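Long-range contacts in geranyl diphosphate synthase small subunit (Antirrhinum majus, PDB 3QKC), which probably pairs with a catalytic large subunit in the heteromeric enzyme that condenses isopentenyl and dimethylallyl diphosphates into geranyl diphosphate: residues 47-52 with 181-186; 51-56 with 68-73; 210-215 with 235-240. One frame throughout, in Å; residues are numbered along the deposited sequence.

Contact 1 of 3, residues 47-52 with 181-186; sequences TSASAL and GTLHAC
Thr47 stands just ahead of helix 48-59; its side chain and that of His184 pass one another head to tail, Thr47 OG1 coming 3.7 Å from CE1 of the imidazole. With that hydroxyl placed opposite the Thr47 amide nitrogen (chi1 166°), OG1 can reach the first turn and accept from Ala49 N at 3.1 Å, the N-cap bond of the helix. Ser48 supplies the polar link between the segments: its OG lies in the plane of the imidazole, at the ring edge, and makes a hydrogen bond of 2.7 Å with His184 NE2. The same hydroxyl has a weak further bond to Gln216. At Ala49 the backbones come nearest, its CA 4.4 Å from CA of His184, and the methyl sits squarely over one ring face. This is a CH-pi contact, CB 3.6 Å from the ring centroid and 13° off the normal. The methyl also packs against Leu183, with Ala49 CB 4.0 Å from Leu183 CG. A turn later Leu52 crosses the His184 side chain at about a right angle, its CD2 near the ring plane and 3.7 Å from the His184 carbonyl O. The two short helical segments run nearly parallel, 18° apart, deep in the all-helical bundle of an isoprenoid synthase fold. ND1 must be the donor in its bond to the carbonyl O of Glu180, which can only accept, so both imidazole nitrogens of this buried histidine have partners; with a methyl on one face, the ring is probably held from turning, tying the start of helix 48-59 to helix 169-195.

Contact 2 of 3, residues 51-56 with 68-73; sequences ALCVAA and MAAAAA
A first torsion of -175° on Cys53 carries SG to the side opposite its own amide nitrogen, where it meets Ala70 and Ala71 of the facing helix. The sulfur rests 3.8 Å from Ala70 CB and 3.7 Å from Ala71 N, while Cys53 CB lies 4.0 Å from Ala71 CB. In Val54 the same torsion, 176°, turns CG1 away from the backbone nitrogen and leaves CG2 beside it; CG2 is the branch that does the touching, 3.6 Å from Ala71 CB. The Ala71 methyl is thus shared by Cys53 and Val54. Met68 starts out pointing away, but bends at chi2 and chi3 bring its CE back to 4.2 Å from Val54 CG2, a looser touch at the partly exposed margin. No hydrogen bond joins the segments. The small methyls of Ala70 and Ala71 are consistent with segment axes only 8.4 Å apart, Cys53 and Ala71 facing each other at the closest backbone point. Ile17 of helix 5-24 also packs on Ala71, and Cys190 of helix 169-195 on Cys53. Segments 51-56 and 68-73 run at 158° to one another; the helices that hold them, 48-59 and 68-85, form an antiparallel helical hairpin, consistent with the all-alpha isoprenoid synthase fold, in which helices that follow each other pack antiparallel.

Contact 3 of 3, residues 210-215 with 235-240; sequences LYVGTV and ELAVKE
Tyr211 lays its ring against Leu236, whose CB sits over one face, displaced toward the rim, in a CH-pi contact 3.8 Å from the ring centroid and 19° off the normal. The tyrosine CG is turned opposite its own carbonyl carbon, beside the backbone nitrogen, which swings the ring across the flank of segment 235-240. This is the tight part of the contact: Tyr211 CE1 comes to 3.6 Å from Leu236 CB, and Tyr211 CD1 is equally close, 3.6 Å, to the backbone N of Ala237. Leu236 crosses the ring aslant, and its CD1 follows on to 3.9 Å from Tyr211 CE2. Below the ring the Ala237 methyl touches Val212 CG1 at 3.9 Å, a buried and wholly apolar meeting but no tighter one, with Phe208 also leaning on the methyl. Segments 210-215 and 235-240 run at 154° to each other, their axes 8.9 Å apart; the helices that hold them, 199-219 and 227-241, are successive in the chain and form an antiparallel helical hairpin late in this all-alpha fold. Leu233, one turn before Ala237, extends the same seam by touching Tyr211 and Val215. With an alanine here in place of Tyr211, the Leu236 side chain would probably lose its aromatic floor and a gap would open beside Glu240. The margin toward solvent is on the Leu236 side. The Glu240 edge, by contrast, is buried but widely spaced: Glu240 comes across the ring at about a right angle, its CG at the ring edge, 3.9 Å from Tyr211 CE1. Its OE2 stays 4.0 Å from Tyr211 OH and makes no hydrogen bond to it, the carboxylate being engaged instead by Arg207 through an OE2 salt bridge.

Overall arrangement
Contacts 1 and 2 branch from the same helix, 48-59, sharing Ala51 and Leu52, with centres about 8 Å apart: its first turn meets helix 169-195 and the following turn meets the next helix in sequence, 68-85. Contact 1 lies about 4 Å from the centre of the chain and joins segments 129 residues apart, whereas contacts 2 and 3 are local hairpins. Contact 3 follows later in the chain, its centre about 12 Å from that of contact 1, and helix 199-219 packs directly on helix 169-195, with Gly213 against His184. Leu52 also touches Val212, so the early and late hairpins meet directly as well as through helix 169-195.

Contact 1 of 3, residues 47-52 with 181-186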
ATOM      1  N   THR A  47       2.633   6.139  17.525  1.00 37.27           N
ATOM      2  CA  THR A  47       3.753   6.978  17.126  1.00 35.86           C
ATOM      3  C   THR A  47       3.304   8.416  17.161  1.00 35.30           C
ATOM      4  O   THR A  47       2.185   8.722  16.736  1.00 35.06           O
ATOM      5  CB  THR A  47       4.312   6.661  15.724  1.00 35.20           C
ATOM      6  OG1 THR A  47       5.159   7.745  15.312  1.00 31.17           O
ATOM      7  CG2 THR A  47       3.177   6.490  14.682  1.00 30.60           C
ATOM      8  N   SER A  48       4.182   9.285  17.665  1.00 34.65           N
ATOM      9  CA  SER A  48       3.929  10.723  17.718  1.00 34.56           C
ATOM     10  C   SER A  48       3.797  11.375  16.331  1.00 33.46           C
ATOM     11  O   SER A  48       3.321  12.511  16.228  1.00 33.75           O
ATOM     12  CB  SER A  48       5.022  11.424  18.523  1.00 35.66           C
ATOM     13  OG  SER A  48       6.295  11.170  17.972  1.00 35.06           O
ATOM     14  N   ALA A  49       4.221  10.653  15.287  1.00 32.13           N
ATOM     15  CA  ALA A  49       4.036  11.065  13.879  1.00 31.66           C
ATOM     16  C   ALA A  49       2.575  11.275  13.513  1.00 31.37           C
ATOM     17  O   ALA A  49       2.263  12.173  12.752  1.00 32.55           O
ATOM     18  CB  ALA A  49       4.695  10.054  12.903  1.00 30.21           C
ATOM     19  N   SER A  50       1.689  10.455  14.070  1.00 30.95           N
ATOM     20  CA  SER A  50       0.239  10.618  13.894  1.00 30.67           C
ATOM     21  C   SER A  50      -0.316  11.901  14.496  1.00 31.92           C
ATOM     22  O   SER A  50      -1.132  12.584  13.865  1.00 32.86           O
ATOM     23  CB  SER A  50      -0.520   9.420  14.466  1.00 29.92           C
ATOM     24  OG  SER A  50      -0.069   8.241  13.869  1.00 31.49           O
ATOM     25  N   ALA A  51       0.091  12.230  15.716  1.00 32.50           N
ATOM     26  CA  ALA A  51      -0.361  13.498  16.309  1.00 33.75           C
ATOM     27  C   ALA A  51       0.243  14.702  15.591  1.00 34.58           C
ATOM     28  O   ALA A  51      -0.412  15.733  15.462  1.00 35.47           O
ATOM     29  CB  ALA A  51      -0.056  13.558  17.794  1.00 34.03           C
ATOM     30  N   LEU A  52       1.495  14.589  15.133  1.00 34.73           N
ATOM     31  CA  LEU A  52       2.110  15.704  14.398  1.00 35.31           C
ATOM     32  C   LEU A  52       1.296  16.055  13.138  1.00 36.02           C
ATOM     33  O   LEU A  52       1.129  17.228  12.801  1.00 36.66           O
ATOM     34  CB  LEU A  52       3.564  15.402  14.040  1.00 34.97           C
ATOM     35  CG  LEU A  52       4.375  16.444  13.268  1.00 39.11           C
ATOM     36  CD1 LEU A  52       4.349  17.810  13.978  1.00 36.82           C
ATOM     37  CD2 LEU A  52       5.815  15.977  13.028  1.00 35.54           C
ATOM     38  N   GLY A 181      12.088   9.061  11.223  1.00 36.37           N
ATOM     39  CA  GLY A 181      12.257  10.339  10.554  1.00 36.99           C
ATOM     40  C   GLY A 181      11.261  10.555   9.430  1.00 36.78           C
ATOM     41  O   GLY A 181      10.553  11.568   9.392  1.00 36.65           O
ATOM     42  N   THR A 182      11.204   9.604   8.500  1.00 37.03           N
ATOM     43  CA  THR A 182      10.338   9.759   7.331  1.00 36.71           C
ATOM     44  C   THR A 182       8.874   9.714   7.741  1.00 35.16           C
ATOM     45  O   THR A 182       8.050  10.437   7.171  1.00 34.94           O
ATOM     46  CB  THR A 182      10.665   8.720   6.228  1.00 37.14           C
ATOM     47  OG1 THR A 182      12.071   8.778   5.936  1.00 41.22           O
ATOM     48  CG2 THR A 182       9.900   9.027   4.947  1.00 39.91           C
ATOM     49  N   LEU A 183       8.551   8.907   8.747  1.00 34.22           N
ATOM     50  CA  LEU A 183       7.161   8.859   9.236  1.00 34.33           C
ATOM     51  C   LEU A 183       6.685  10.216   9.755  1.00 33.70           C
ATOM     52  O   LEU A 183       5.599  10.661   9.396  1.00 33.71           O
ATOM     53  CB  LEU A 183       6.966   7.754  10.268  1.00 35.58           C
ATOM     54  CG  LEU A 183       5.618   7.032  10.406  1.00 37.55           C
ATOM     55  CD1 LEU A 183       4.927   6.764   9.098  1.00 34.82           C
ATOM     56  CD2 LEU A 183       5.854   5.724  11.135  1.00 35.18           C
ATOM     57  N   HIS A 184       7.505  10.901  10.552  1.00 33.19           N
ATOM     58  CA  HIS A 184       7.123  12.236  11.035  1.00 32.85           C
ATOM     59  C   HIS A 184       7.068  13.286   9.895  1.00 32.65           C
ATOM     60  O   HIS A 184       6.146  14.114   9.837  1.00 31.64           O
ATOM     61  CB  HIS A 184       8.062  12.684  12.150  1.00 33.72           C
ATOM     62  CG  HIS A 184       7.829  11.992  13.461  1.00 33.85           C
ATOM     63  ND1 HIS A 184       8.108  10.656  13.664  1.00 33.23           N
ATOM     64  CD2 HIS A 184       7.360  12.465  14.645  1.00 34.03           C
ATOM     65  CE1 HIS A 184       7.814  10.338  14.915  1.00 33.64           C
ATOM     66  NE2 HIS A 184       7.370  11.418  15.532  1.00 33.94           N
ATOM     67  N   ALA A 185       8.056  13.231   9.000  1.00 33.05           N
ATOM     68  CA  ALA A 185       8.116  14.122   7.847  1.00 34.40           C
ATOM     69  C   ALA A 185       6.812  14.048   7.039  1.00 34.68           C
ATOM     70  O   ALA A 185       6.194  15.069   6.743  1.00 35.36           O
ATOM     71  CB  ALA A 185       9.328  13.774   6.974  1.00 34.99           C
ATOM     72  N   CYS A 186       6.386  12.825   6.740  1.00 34.27           N
ATOM     73  CA  CYS A 186       5.144  12.553   6.034  1.00 34.13           C
ATOM     74  C   CYS A 186       3.922  13.052   6.796  1.00 34.38           C
ATOM     75  O   CYS A 186       3.028  13.703   6.222  1.00 35.21           O
ATOM     76  CB  CYS A 186       5.025  11.056   5.783  1.00 33.17           C
ATOM     77  SG  CYS A 186       3.395  10.541   5.210  1.00 43.45           S
TER

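Contact 2 of 3, residues 51-56 with 68-73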
ATOM      1  N   ALA A  51       0.091  12.230  15.716  1.00 32.50           N
ATOM      2  CA  ALA A  51      -0.361  13.498  16.309  1.00 33.75           C
ATOM      3  C   ALA A  51       0.243  14.702  15.591  1.00 34.58           C
ATOM      4  O   ALA A  51      -0.412  15.733  15.462  1.00 35.47           O
ATOM      5  CB  ALA A  51      -0.056  13.558  17.794  1.00 34.03           C
ATOM      6  N   LEU A  52       1.495  14.589  15.133  1.00 34.73           N
ATOM      7  CA  LEU A  52       2.110  15.704  14.398  1.00 35.31           C
ATOM      8  C   LEU A  52       1.296  16.055  13.138  1.00 36.02           C
ATOM      9  O   LEU A  52       1.129  17.228  12.801  1.00 36.66           O
ATOM     10  CB  LEU A  52       3.564  15.402  14.040  1.00 34.97           C
ATOM     11  CG  LEU A  52       4.375  16.444  13.268  1.00 39.11           C
ATOM     12  CD1 LEU A  52       4.349  17.810  13.978  1.00 36.82           C
ATOM     13  CD2 LEU A  52       5.815  15.977  13.028  1.00 35.54           C
ATOM     14  N   CYS A  53       0.793  15.029  12.455  1.00 35.84           N
ATOM     15  CA  CYS A  53      -0.068  15.242  11.300  1.00 36.35           C
ATOM     16  C   CYS A  53      -1.223  16.170  11.603  1.00 37.50           C
ATOM     17  O   CYS A  53      -1.424  17.152  10.898  1.00 38.72           O
ATOM     18  CB  CYS A  53      -0.607  13.924  10.768  1.00 35.94           C
ATOM     19  SG  CYS A  53      -1.564  14.187   9.250  1.00 34.61           S
ATOM     20  N   VAL A  54      -1.970  15.874  12.663  1.00 37.41           N
ATOM     21  CA  VAL A  54      -3.095  16.723  13.047  1.00 38.46           C
ATOM     22  C   VAL A  54      -2.641  18.133  13.455  1.00 39.93           C
ATOM     23  O   VAL A  54      -3.238  19.144  13.021  1.00 40.88           O
ATOM     24  CB  VAL A  54      -3.961  16.085  14.145  1.00 38.42           C
ATOM     25  CG1 VAL A  54      -5.069  17.044  14.592  1.00 36.11           C
ATOM     26  CG2 VAL A  54      -4.585  14.770  13.643  1.00 33.98           C
ATOM     27  N   ALA A  55      -1.578  18.192  14.260  1.00 39.54           N
ATOM     28  CA  ALA A  55      -1.089  19.453  14.806  1.00 40.69           C
ATOM     29  C   ALA A  55      -0.526  20.361  13.722  1.00 41.58           C
ATOM     30  O   ALA A  55      -0.664  21.591  13.804  1.00 43.29           O
ATOM     31  CB  ALA A  55      -0.056  19.209  15.873  1.00 40.46           C
ATOM     32  N   ALA A  56       0.099  19.753  12.712  1.00 40.54           N
ATOM     33  CA  ALA A  56       0.647  20.496  11.580  1.00 41.02           C
ATOM     34  C   ALA A  56      -0.481  21.137  10.782  1.00 42.55           C
ATOM     35  O   ALA A  56      -0.371  22.287  10.364  1.00 44.00           O
ATOM     36  CB  ALA A  56       1.509  19.591  10.686  1.00 39.18           C
ATOM     37  N   MET A  68      -7.764  13.932   9.791  1.00 41.19           N
ATOM     38  CA  MET A  68      -8.058  12.742  10.585  1.00 39.53           C
ATOM     39  C   MET A  68      -7.731  11.465   9.815  1.00 37.26           C
ATOM     40  O   MET A  68      -7.128  10.536  10.358  1.00 35.87           O
ATOM     41  CB  MET A  68      -9.529  12.754  11.022  1.00 40.98           C
ATOM     42  CG  MET A  68      -9.824  12.162  12.413  1.00 44.97           C
ATOM     43  SD  MET A  68      -8.673  12.528  13.766  1.00 40.67           S
ATOM     44  CE  MET A  68      -8.727  14.299  13.860  1.00 45.39           C
ATOM     45  N   ALA A  69      -8.122  11.427   8.545  1.00 36.33           N
ATOM     46  CA  ALA A  69      -7.820  10.270   7.683  1.00 34.43           C
ATOM     47  C   ALA A  69      -6.323  10.057   7.476  1.00 32.21           C
ATOM     48  O   ALA A  69      -5.836   8.926   7.584  1.00 32.18           O
ATOM     49  CB  ALA A  69      -8.539  10.398   6.335  1.00 34.61           C
ATOM     50  N   ALA A  70      -5.602  11.141   7.184  1.00 31.07           N
ATOM     51  CA  ALA A  70      -4.141  11.128   7.027  1.00 29.40           C
ATOM     52  C   ALA A  70      -3.429  10.667   8.311  1.00 29.13           C
ATOM     53  O   ALA A  70      -2.546   9.814   8.267  1.00 28.22           O
ATOM     54  CB  ALA A  70      -3.666  12.493   6.646  1.00 29.51           C
ATOM     55  N   ALA A  71      -3.834  11.230   9.449  1.00 29.85           N
ATOM     56  CA  ALA A  71      -3.233  10.906  10.733  1.00 29.62           C
ATOM     57  C   ALA A  71      -3.398   9.427  11.046  1.00 29.32           C
ATOM     58  O   ALA A  71      -2.481   8.799  11.560  1.00 28.85           O
ATOM     59  CB  ALA A  71      -3.841  11.758  11.836  1.00 29.88           C
ATOM     60  N   ALA A  72      -4.571   8.890  10.703  1.00 29.74           N
ATOM     61  CA  ALA A  72      -4.917   7.485  10.889  1.00 29.60           C
ATOM     62  C   ALA A  72      -4.130   6.596   9.932  1.00 29.73           C
ATOM     63  O   ALA A  72      -3.672   5.506  10.309  1.00 30.20           O
ATOM     64  CB  ALA A  72      -6.421   7.291  10.681  1.00 30.04           C
ATOM     65  N   ALA A  73      -3.990   7.047   8.687  1.00 29.39           N
ATOM     66  CA  ALA A  73      -3.163   6.334   7.716  1.00 28.91           C
ATOM     67  C   ALA A  73      -1.706   6.268   8.197  1.00 28.10           C
ATOM     68  O   ALA A  73      -1.051   5.224   8.081  1.00 26.88           O
ATOM     69  CB  ALA A  73      -3.273   6.979   6.325  1.00 29.33           C
TER

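Contact 3 of 3, residues 210-215 with 235-240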
ATOM      1  N   LEU A 210      10.990  15.429   9.798  1.00 39.31           N
ATOM      2  CA  LEU A 210      12.206  14.626   9.681  1.00 39.54           C
ATOM      3  C   LEU A 210      13.107  14.744  10.901  1.00 40.40           C
ATOM      4  O   LEU A 210      13.602  13.726  11.399  1.00 40.20           O
ATOM      5  CB  LEU A 210      12.988  14.968   8.416  1.00 40.82           C
ATOM      6  CG  LEU A 210      14.089  14.000   7.949  1.00 41.81           C
ATOM      7  CD1 LEU A 210      13.550  12.603   7.635  1.00 39.95           C
ATOM      8  CD2 LEU A 210      14.808  14.572   6.719  1.00 42.73           C
ATOM      9  N   TYR A 211      13.321  15.973  11.374  1.00 41.30           N
ATOM     10  CA  TYR A 211      14.238  16.211  12.480  1.00 42.54           C
ATOM     11  C   TYR A 211      13.708  15.612  13.788  1.00 41.05           C
ATOM     12  O   TYR A 211      14.411  14.856  14.444  1.00 41.01           O
ATOM     13  CB  TYR A 211      14.568  17.707  12.648  1.00 44.89           C
ATOM     14  CG  TYR A 211      15.125  18.394  11.410  1.00 45.77           C
ATOM     15  CD1 TYR A 211      14.721  19.688  11.078  1.00 46.91           C
ATOM     16  CD2 TYR A 211      16.051  17.757  10.574  1.00 46.63           C
ATOM     17  CE1 TYR A 211      15.222  20.340   9.942  1.00 47.88           C
ATOM     18  CE2 TYR A 211      16.550  18.387   9.431  1.00 47.57           C
ATOM     19  CZ  TYR A 211      16.136  19.682   9.129  1.00 48.74           C
ATOM     20  OH  TYR A 211      16.622  20.325   8.023  1.00 49.87           O
ATOM     21  N   VAL A 212      12.470  15.938  14.150  1.00 39.82           N
ATOM     22  CA  VAL A 212      11.865  15.359  15.359  1.00 39.34           C
ATOM     23  C   VAL A 212      11.643  13.843  15.285  1.00 38.81           C
ATOM     24  O   VAL A 212      11.744  13.158  16.303  1.00 39.48           O
ATOM     25  CB  VAL A 212      10.566  16.091  15.790  1.00 38.77           C
ATOM     26  CG1 VAL A 212      10.903  17.522  16.248  1.00 39.13           C
ATOM     27  CG2 VAL A 212       9.518  16.097  14.680  1.00 36.77           C
ATOM     28  N   GLY A 213      11.363  13.321  14.088  1.00 37.55           N
ATOM     29  CA  GLY A 213      11.222  11.883  13.895  1.00 36.29           C
ATOM     30  C   GLY A 213      12.533  11.152  14.050  1.00 37.41           C
ATOM     31  O   GLY A 213      12.599  10.085  14.687  1.00 37.13           O
ATOM     32  N   THR A 214      13.597  11.726  13.475  1.00 38.59           N
ATOM     33  CA  THR A 214      14.938  11.203  13.696  1.00 39.73           C
ATOM     34  C   THR A 214      15.292  11.204  15.195  1.00 41.24           C
ATOM     35  O   THR A 214      15.821  10.215  15.715  1.00 41.48           O
ATOM     36  CB  THR A 214      15.995  11.965  12.879  1.00 40.83           C
ATOM     37  OG1 THR A 214      15.658  11.899  11.484  1.00 36.31           O
ATOM     38  CG2 THR A 214      17.387  11.369  13.100  1.00 38.26           C
ATOM     39  N   VAL A 215      14.995  12.300  15.889  1.00 42.89           N
ATOM     40  CA  VAL A 215      15.193  12.352  17.351  1.00 45.14           C
ATOM     41  C   VAL A 215      14.391  11.252  18.073  1.00 45.20           C
ATOM     42  O   VAL A 215      14.936  10.535  18.899  1.00 45.58           O
ATOM     43  CB  VAL A 215      14.895  13.751  17.928  1.00 46.00           C
ATOM     44  CG1 VAL A 215      14.774  13.717  19.471  1.00 46.34           C
ATOM     45  CG2 VAL A 215      15.974  14.739  17.480  1.00 47.08           C
ATOM     46  N   GLU A 235      17.644  21.726  17.347  1.00 64.35           N
ATOM     47  CA  GLU A 235      17.869  23.118  16.949  1.00 66.26           C
ATOM     48  C   GLU A 235      17.364  23.374  15.536  1.00 65.44           C
ATOM     49  O   GLU A 235      16.759  24.410  15.277  1.00 65.66           O
ATOM     50  CB  GLU A 235      19.351  23.492  17.067  1.00 69.06           C
ATOM     51  CG  GLU A 235      19.833  23.601  18.504  1.00 71.89           C
ATOM     52  CD  GLU A 235      21.195  24.250  18.624  1.00 73.04           C
ATOM     53  OE1 GLU A 235      21.279  25.306  19.289  1.00 76.16           O
ATOM     54  OE2 GLU A 235      22.180  23.712  18.061  1.00 75.46           O
ATOM     55  N   LEU A 236      17.609  22.420  14.634  1.00 64.56           N
ATOM     56  CA  LEU A 236      17.101  22.500  13.265  1.00 64.00           C
ATOM     57  C   LEU A 236      15.577  22.470  13.230  1.00 61.94           C
ATOM     58  O   LEU A 236      14.957  23.159  12.416  1.00 62.29           O
ATOM     59  CB  LEU A 236      17.669  21.380  12.394  1.00 63.81           C
ATOM     60  CG  LEU A 236      19.153  21.422  12.039  1.00 65.54           C
ATOM     61  CD1 LEU A 236      19.531  20.137  11.320  1.00 65.16           C
ATOM     62  CD2 LEU A 236      19.505  22.649  11.190  1.00 67.77           C
ATOM     63  N   ALA A 237      14.981  21.677  14.120  1.00 60.03           N
ATOM     64  CA  ALA A 237      13.525  21.596  14.230  1.00 57.94           C
ATOM     65  C   ALA A 237      12.953  22.962  14.585  1.00 58.86           C
ATOM     66  O   ALA A 237      11.991  23.420  13.963  1.00 58.56           O
ATOM     67  CB  ALA A 237      13.115  20.547  15.252  1.00 56.22           C
ATOM     68  N   VAL A 238      13.569  23.627  15.560  1.00 60.21           N
ATOM     69  CA  VAL A 238      13.139  24.966  15.947  1.00 61.51           C
ATOM     70  C   VAL A 238      13.230  25.951  14.764  1.00 62.71           C
ATOM     71  O   VAL A 238      12.273  26.680  14.506  1.00 62.62           O
ATOM     72  CB  VAL A 238      13.848  25.465  17.251  1.00 63.02           C
ATOM     73  CG1 VAL A 238      14.924  26.533  16.963  1.00 65.46           C
ATOM     74  CG2 VAL A 238      12.820  26.014  18.221  1.00 63.15           C
ATOM     75  N   LYS A 239      14.342  25.922  14.022  1.00 64.11           N
ATOM     76  CA  LYS A 239      14.550  26.826  12.876  1.00 66.40           C
ATOM     77  C   LYS A 239      13.341  26.833  11.955  1.00 65.73           C
ATOM     78  O   LYS A 239      12.826  27.903  11.606  1.00 66.71           O
ATOM     79  CB  LYS A 239      15.776  26.432  12.031  1.00 67.66           C
ATOM     80  CG  LYS A 239      16.978  25.891  12.780  1.00 69.95           C
ATOM     81  CD  LYS A 239      17.894  26.982  13.314  1.00 70.85           C
ATOM     82  CE  LYS A 239      19.305  26.433  13.558  1.00 73.65           C
ATOM     83  NZ  LYS A 239      19.981  25.990  12.291  1.00 72.50           N
ATOM     84  N   GLU A 240      12.906  25.632  11.562  1.00 63.98           N
ATOM     85  CA  GLU A 240      11.776  25.463  10.656  1.00 63.43           C
ATOM     86  C   GLU A 240      10.497  26.078  11.223  1.00 63.57           C
ATOM     87  O   GLU A 240       9.727  26.707  10.499  1.00 63.93           O
ATOM     88  CB  GLU A 240      11.569  23.980  10.304  1.00 61.70           C
ATOM     89  CG  GLU A 240      12.771  23.296   9.616  1.00 62.96           C
ATOM     90  CD  GLU A 240      13.177  23.937   8.285  1.00 63.51           C
ATOM     91  OE1 GLU A 240      12.409  24.751   7.734  1.00 65.05           O
ATOM     92  OE2 GLU A 240      14.270  23.609   7.774  1.00 65.27           O
TER